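Local structure of 1,4-dihydroxy-2-naphthoyl-CoA hydrolase (Escherichia coli, 1VH5) at residues I4-I9 against Y73-G78; L38-V44 against G98-C104. The protein catalyses the hydrolysis of 1,4-dihydroxy-2-naphthoyl-CoA to 1,4-dihydroxy-2-naphthoate and CoA in menaquinone biosynthesis, and also cleaves many other acyl-CoA thioesters. All coordinates share one frame; numbering follows the deposited sequence.

How the contacts relate
Contact 1 joins the N-terminal loop to the C-terminal end of helix 57-74, and contact 2 pairs strands 38-43 and 99-106 of the hotdog sheet. Their centres lie about 21 Å apart, on opposite sides of the chain's centre, yet they meet where Trp5 CH2 packs on Leu38 CB at 4.1 Å. Helix 57-74 is common ground: residues 73-78 run from its last turn into the loop that follows, and its side chains Val70, Ile67 and Ala59 lie against the sheet face that carries Leu38, Ala40 and Met42. The same helix holds Glu65, the inferred nucleophile or proton acceptor. Substrate-binding Leu109 is about 4 Å from the side chain of Ile4 and about 9 Å from that of Cys104.

Contact 1 of 2, residues I4-I9 against Y73-G78; sequences IWKRKI and YLCTEG
The guanidinium of Arg7 lies flat on the ring of Tyr73, planes 6° apart and centres 4.1 Å apart, while Thr76 and Glu77 backbone atoms cover its other face. The Arg7 chain, extended from CG to NE (chi2 -178°), carries it across the ring. Hydrogen bonds also hold its rim. Arg7 NE reaches Tyr73 O, approaching from above the carbonyl plane; Arg7 NH1 reaches Thr76 OG1 at 3.0 Å; and Arg7 NH1 and NH2 together grip Gly78 O end-on, each at 2.9 Å. Thr76 OG1 in turn donates to Tyr73 O, tying two of these acceptors together. Replacing Arg7 by an alanine is likely to take the stacking partner from Tyr73 and both guanidinium donors from Gly78 O, setting the turn after the helix free to shift. Lys6 N bonds to Leu74 O at 2.8 Å. The extended side chain of Lys6 carries Lys6 NZ to the anti lone pair of Glu77 OE2, a 2.7 Å salt bridge. Trp5 CE3 touches Leu74 CB at 3.5 Å, and Trp5 NE1 bonds to Gly34 O. The N-terminal loop thus closes over the end of helix 57-74, with Ile33 of strand 29-33 against Trp5 and Ile9, and Trp116 of strand 113-121 against Ile4 and Cys75.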
loop_
_atom_site.group_PDB
_atom_site.type_symbol
_atom_site.label_atom_id
_atom_site.label_comp_id
_atom_site.label_asym_id
_atom_site.label_seq_id
_atom_site.Cartn_x
_atom_site.Cartn_y
_atom_site.Cartn_z
ATOM N N ILE A 4 -1.311 23.604 12.156
ATOM C CA ILE A 4 -2.551 22.809 11.986
ATOM C C ILE A 4 -2.822 21.845 13.135
ATOM O O ILE A 4 -3.948 21.404 13.325
ATOM C CB ILE A 4 -2.539 22.056 10.633
ATOM C CG1 ILE A 4 -1.488 20.920 10.637
ATOM C CG2 ILE A 4 -2.402 23.048 9.448
ATOM C CD1 ILE A 4 -1.460 20.155 9.342
ATOM N N TRP A 5 -1.791 21.486 13.911
ATOM C CA TRP A 5 -1.970 20.383 14.859
ATOM C C TRP A 5 -2.805 20.794 16.054
ATOM O O TRP A 5 -2.731 21.962 16.513
ATOM C CB TRP A 5 -0.636 19.839 15.385
ATOM C CG TRP A 5 0.398 19.693 14.290
ATOM C CD1 TRP A 5 1.567 20.390 14.161
ATOM C CD2 TRP A 5 0.348 18.791 13.173
ATOM N NE1 TRP A 5 2.233 19.997 13.030
ATOM C CE2 TRP A 5 1.510 19.017 12.404
ATOM C CE3 TRP A 5 -0.581 17.840 12.729
ATOM C CZ2 TRP A 5 1.783 18.316 11.238
ATOM C CZ3 TRP A 5 -0.319 17.148 11.554
ATOM C CH2 TRP A 5 0.867 17.387 10.829
ATOM N N LYS A 6 -3.575 19.833 16.555
ATOM C CA LYS A 6 -4.329 19.972 17.810
ATOM C C LYS A 6 -3.704 19.226 18.966
ATOM O O LYS A 6 -4.108 19.388 20.121
ATOM C CB LYS A 6 -5.766 19.510 17.643
ATOM C CG LYS A 6 -6.582 20.382 16.729
ATOM C CD LYS A 6 -8.018 19.927 16.817
ATOM C CE LYS A 6 -8.948 20.746 15.991
ATOM N NZ LYS A 6 -10.284 20.313 16.462
ATOM N N ARG A 7 -2.708 18.413 18.666
ATOM C CA ARG A 7 -2.027 17.634 19.687
ATOM C C ARG A 7 -0.563 17.891 19.525
ATOM O O ARG A 7 -0.067 18.049 18.418
ATOM C CB ARG A 7 -2.258 16.133 19.513
ATOM C CG ARG A 7 -3.692 15.657 19.505
ATOM C CD ARG A 7 -3.815 14.159 19.373
ATOM N NE ARG A 7 -5.154 13.689 19.047
ATOM C CZ ARG A 7 -6.091 13.378 19.924
ATOM N NH1 ARG A 7 -7.269 12.956 19.505
ATOM N NH2 ARG A 7 -5.860 13.465 21.241
ATOM N N LYS A 8 0.151 17.908 20.644
ATOM C CA LYS A 8 1.606 18.007 20.581
ATOM C C LYS A 8 2.215 16.605 20.688
ATOM O O LYS A 8 1.756 15.760 21.447
ATOM C CB LYS A 8 2.135 18.938 21.689
ATOM C CG LYS A 8 3.603 19.346 21.518
ATOM C CD LYS A 8 3.756 20.534 20.569
ATOM C CE LYS A 8 3.875 21.863 21.310
ATOM N NZ LYS A 8 3.875 23.000 20.350
ATOM N N ILE A 9 3.226 16.356 19.880
ATOM C CA ILE A 9 3.978 15.111 19.944
ATOM C C ILE A 9 5.434 15.379 19.592
ATOM O O ILE A 9 5.727 16.242 18.771
ATOM C CB ILE A 9 3.320 14.026 19.014
ATOM C CG1 ILE A 9 3.728 12.617 19.446
ATOM C CG2 ILE A 9 3.608 14.277 17.521
ATOM C CD1 ILE A 9 2.865 11.522 18.799
ATOM N N TYR A 73 -4.704 12.046 12.924
ATOM C CA TYR A 73 -4.895 11.935 14.378
ATOM C C TYR A 73 -4.413 13.210 15.081
ATOM O O TYR A 73 -5.099 13.732 15.978
ATOM C CB TYR A 73 -4.106 10.704 14.887
ATOM C CG TYR A 73 -3.946 10.688 16.416
ATOM C CD1 TYR A 73 -5.021 10.374 17.251
ATOM C CD2 TYR A 73 -2.712 10.985 16.999
ATOM C CE1 TYR A 73 -4.875 10.370 18.660
ATOM C CE2 TYR A 73 -2.553 10.959 18.400
ATOM C CZ TYR A 73 -3.643 10.647 19.202
ATOM O OH TYR A 73 -3.498 10.643 20.583
ATOM N N LEU A 74 -3.264 13.729 14.657
ATOM C CA LEU A 74 -2.703 14.926 15.290
ATOM C C LEU A 74 -3.548 16.169 15.067
ATOM O O LEU A 74 -3.347 17.172 15.791
ATOM C CB LEU A 74 -1.259 15.192 14.853
ATOM C CG LEU A 74 -0.235 14.101 15.228
ATOM C CD1 LEU A 74 1.091 14.363 14.532
ATOM C CD2 LEU A 74 -0.002 14.013 16.751
ATOM N N CYS A 75 -4.515 16.106 14.135
ATOM C CA CYS A 75 -5.427 17.219 13.846
ATOM C C CYS A 75 -6.799 16.992 14.486
ATOM O O CYS A 75 -7.764 17.696 14.155
ATOM C CB CYS A 75 -5.554 17.486 12.344
ATOM S SG CYS A 75 -4.008 18.104 11.626
ATOM N N THR A 76 -6.888 16.009 15.378
ATOM C CA THR A 76 -8.105 15.810 16.193
ATOM C C THR A 76 -7.763 16.074 17.650
ATOM O O THR A 76 -6.592 16.311 17.991
ATOM C CB THR A 76 -8.706 14.381 16.046
ATOM O OG1 THR A 76 -7.785 13.410 16.584
ATOM C CG2 THR A 76 -8.991 14.020 14.589
ATOM N N GLU A 77 -8.770 16.014 18.518
ATOM C CA GLU A 77 -8.505 16.287 19.932
ATOM C C GLU A 77 -9.246 15.344 20.875
ATOM O O GLU A 77 -10.199 14.671 20.475
ATOM C CB GLU A 77 -8.744 17.772 20.260
ATOM C CG GLU A 77 -10.145 18.299 19.980
ATOM C CD GLU A 77 -10.194 19.817 20.173
ATOM O OE1 GLU A 77 -10.123 20.244 21.333
ATOM O OE2 GLU A 77 -10.311 20.571 19.189
ATOM N N GLY A 78 -8.781 15.270 22.124
ATOM C CA GLY A 78 -9.343 14.343 23.101
ATOM C C GLY A 78 -9.363 12.892 22.632
ATOM O O GLY A 78 -8.368 12.388 22.144
#

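Contact 2 of 2, residues L38-V44 against G98-C104; sequences LEATMPV and GRVRGVC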
loop_
_atom_site.group_PDB
_atom_site.type_symbol
_atom_site.label_atom_id
_atom_site.label_comp_id
_atom_site.label_asym_id
_atom_site.label_seq_id
_atom_site.Cartn_x
_atom_site.Cartn_y
_atom_site.Cartn_z
ATOM N N LEU A 38 4.168 16.924 7.673
ATOM C CA LEU A 38 4.785 15.823 8.413
ATOM C C LEU A 38 5.632 14.998 7.441
ATOM O O LEU A 38 5.161 14.670 6.351
ATOM C CB LEU A 38 3.708 15.005 9.118
ATOM C CG LEU A 38 4.129 13.902 10.076
ATOM C CD1 LEU A 38 4.960 14.430 11.263
ATOM C CD2 LEU A 38 2.902 13.153 10.550
ATOM N N GLU A 39 6.892 14.692 7.780
ATOM C CA GLU A 39 7.747 13.904 6.885
ATOM C C GLU A 39 8.256 12.653 7.574
ATOM O O GLU A 39 8.589 12.651 8.770
ATOM C CB GLU A 39 8.985 14.682 6.405
ATOM C CG GLU A 39 8.679 16.049 5.838
ATOM C CD GLU A 39 9.913 16.822 5.404
ATOM O OE1 GLU A 39 11.052 16.312 5.573
ATOM O OE2 GLU A 39 9.729 17.946 4.874
ATOM N N ALA A 40 8.312 11.568 6.791
ATOM C CA ALA A 40 8.919 10.329 7.247
ATOM C C ALA A 40 9.690 9.682 6.108
ATOM O O ALA A 40 9.345 9.866 4.930
ATOM C CB ALA A 40 7.895 9.402 7.777
ATOM N N THR A 41 10.716 8.901 6.448
ATOM C CA THR A 41 11.450 8.153 5.425
ATOM C C THR A 41 11.297 6.643 5.592
ATOM O O THR A 41 10.871 6.153 6.601
ATOM C CB THR A 41 12.947 8.499 5.425
ATOM O OG1 THR A 41 13.508 8.115 6.693
ATOM C CG2 THR A 41 13.178 9.993 5.235
ATOM N N MET A 42 11.669 5.920 4.538
ATOM C CA MET A 42 11.562 4.459 4.475
ATOM C C MET A 42 12.648 3.936 3.561
ATOM O O MET A 42 12.896 4.508 2.504
ATOM C CB MET A 42 10.191 4.051 3.926
ATOM C CG MET A 42 9.908 2.538 3.788
ATOM S SD MET A 42 8.294 2.192 3.097
ATOM C CE MET A 42 8.556 2.750 1.515
ATOM N N PRO A 43 13.314 2.842 3.962
ATOM C CA PRO A 43 14.381 2.318 3.108
ATOM C C PRO A 43 13.790 1.605 1.900
ATOM O O PRO A 43 12.653 1.086 1.958
ATOM C CB PRO A 43 15.072 1.283 4.020
ATOM C CG PRO A 43 13.975 0.776 4.902
ATOM C CD PRO A 43 13.120 2.013 5.159
ATOM N N VAL A 44 14.558 1.613 0.820
ATOM C CA VAL A 44 14.319 0.778 -0.351
ATOM C C VAL A 44 15.234 -0.427 -0.110
ATOM O O VAL A 44 16.440 -0.361 -0.312
ATOM C CB VAL A 44 14.637 1.498 -1.689
ATOM C CG1 VAL A 44 14.291 0.595 -2.871
ATOM C CG2 VAL A 44 13.913 2.849 -1.803
ATOM N N GLY A 98 18.816 3.541 -1.219
ATOM C CA GLY A 98 18.684 4.590 -0.236
ATOM C C GLY A 98 17.353 4.574 0.477
ATOM O O GLY A 98 16.784 3.518 0.715
ATOM N N ARG A 99 16.893 5.759 0.859
ATOM C CA ARG A 99 15.624 5.914 1.557
ATOM C C ARG A 99 14.792 6.854 0.747
ATOM O O ARG A 99 15.322 7.790 0.164
ATOM C CB ARG A 99 15.804 6.474 2.967
ATOM C CG ARG A 99 16.647 5.577 3.887
ATOM C CD ARG A 99 16.820 6.147 5.281
ATOM N NE ARG A 99 15.571 6.172 6.051
ATOM C CZ ARG A 99 15.094 5.145 6.722
ATOM N NH1 ARG A 99 13.970 5.262 7.401
ATOM N NH2 ARG A 99 15.750 3.980 6.738
ATOM N N VAL A 100 13.491 6.611 0.721
ATOM C CA VAL A 100 12.574 7.593 0.136
ATOM C C VAL A 100 11.914 8.384 1.236
ATOM O O VAL A 100 11.881 7.944 2.374
ATOM C CB VAL A 100 11.479 6.919 -0.773
ATOM C CG1 VAL A 100 12.139 6.337 -2.011
ATOM C CG2 VAL A 100 10.635 5.899 -0.007
ATOM N N ARG A 101 11.454 9.581 0.879
ATOM C CA ARG A 101 10.865 10.490 1.864
ATOM C C ARG A 101 9.440 10.874 1.482
ATOM O O ARG A 101 9.224 11.392 0.385
ATOM C CB ARG A 101 11.718 11.742 1.994
ATOM C CG ARG A 101 11.198 12.760 3.052
ATOM C CD ARG A 101 12.023 14.063 3.072
ATOM N NE ARG A 101 13.382 13.767 3.484
ATOM C CZ ARG A 101 13.817 13.868 4.725
ATOM N NH1 ARG A 101 15.065 13.503 5.008
ATOM N NH2 ARG A 101 13.011 14.309 5.682
ATOM N N GLY A 102 8.497 10.632 2.380
ATOM C CA GLY A 102 7.145 11.133 2.183
ATOM C C GLY A 102 6.942 12.460 2.884
ATOM O O GLY A 102 7.345 12.627 4.049
ATOM N N VAL A 103 6.300 13.366 2.163
ATOM C CA VAL A 103 6.024 14.712 2.649
ATOM C C VAL A 103 4.501 14.860 2.599
ATOM O O VAL A 103 3.921 14.796 1.518
ATOM C CB VAL A 103 6.674 15.826 1.742
ATOM C CG1 VAL A 103 6.372 17.190 2.292
ATOM C CG2 VAL A 103 8.208 15.630 1.604
ATOM N N CYS A 104 3.875 15.023 3.761
ATOM C CA CYS A 104 2.415 14.999 3.858
ATOM C C CYS A 104 1.934 16.403 4.229
ATOM O O CYS A 104 2.450 16.999 5.195
ATOM C CB CYS A 104 2.048 14.000 4.967
ATOM S SG CYS A 104 0.297 13.884 5.379
HETATM O O HOH W 1 18.293 1.114 1.532
#
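Thr41 and Arg99 bury the most surface here, 85 and 81 Å², followed by Val100 with 76 Å². Thr41 and Arg99 project from the same sheet face, and their side chains cross at about a right angle. Each meets the other on a diagonal two residues along from its own partner, since Thr41 is paired with Arg101 and Arg99 with Pro43, both non-hydrogen-bonded pairs. Arg99 grips Thr41 OG1 side-on, with Arg99 NE at 2.9 Å and Arg99 NH1 at 3.0 Å; the oxygen lies in the guanidinium plane. The chain runs straight through chi2, then bends at chi3 (68°), which turns the guanidinium back over strand 38-43, where Met42 and Pro43 backbone atoms lie under one of its faces. Glu31 also bonds to Thr41 OG1, and Asp27 forms a salt bridge with Arg99 NH2, so both groups are held from strand 29-33 and the loop before it. The other branch of Thr41, CG2, sits 3.9 Å above the centre of the Arg101 guanidinium, and Arg101 NH2 reaches Glu39 OE1 at 2.8 Å in a salt bridge, the carboxylate and guanidinium planes turned 75° apart.

Val100 faces the other way, Val100 CG1 meeting Val44 CG2 at 3.9 Å. Paired backbone bonds at Leu38-Cys104, Ala40-Gly102 and Met42-Val100 define an antiparallel ladder, with the strand axes 153° apart. Beyond it a water donates to both Val44 O and Gly98 O.

The pair lies one strand in from the 29-33 edge of this chain's sheet: strand 29-33 flanks 38-43, strand 113-121 flanks 99-106, and helix 57-74 packs on the Leu38, Ala40, Met42 and Cys104 face.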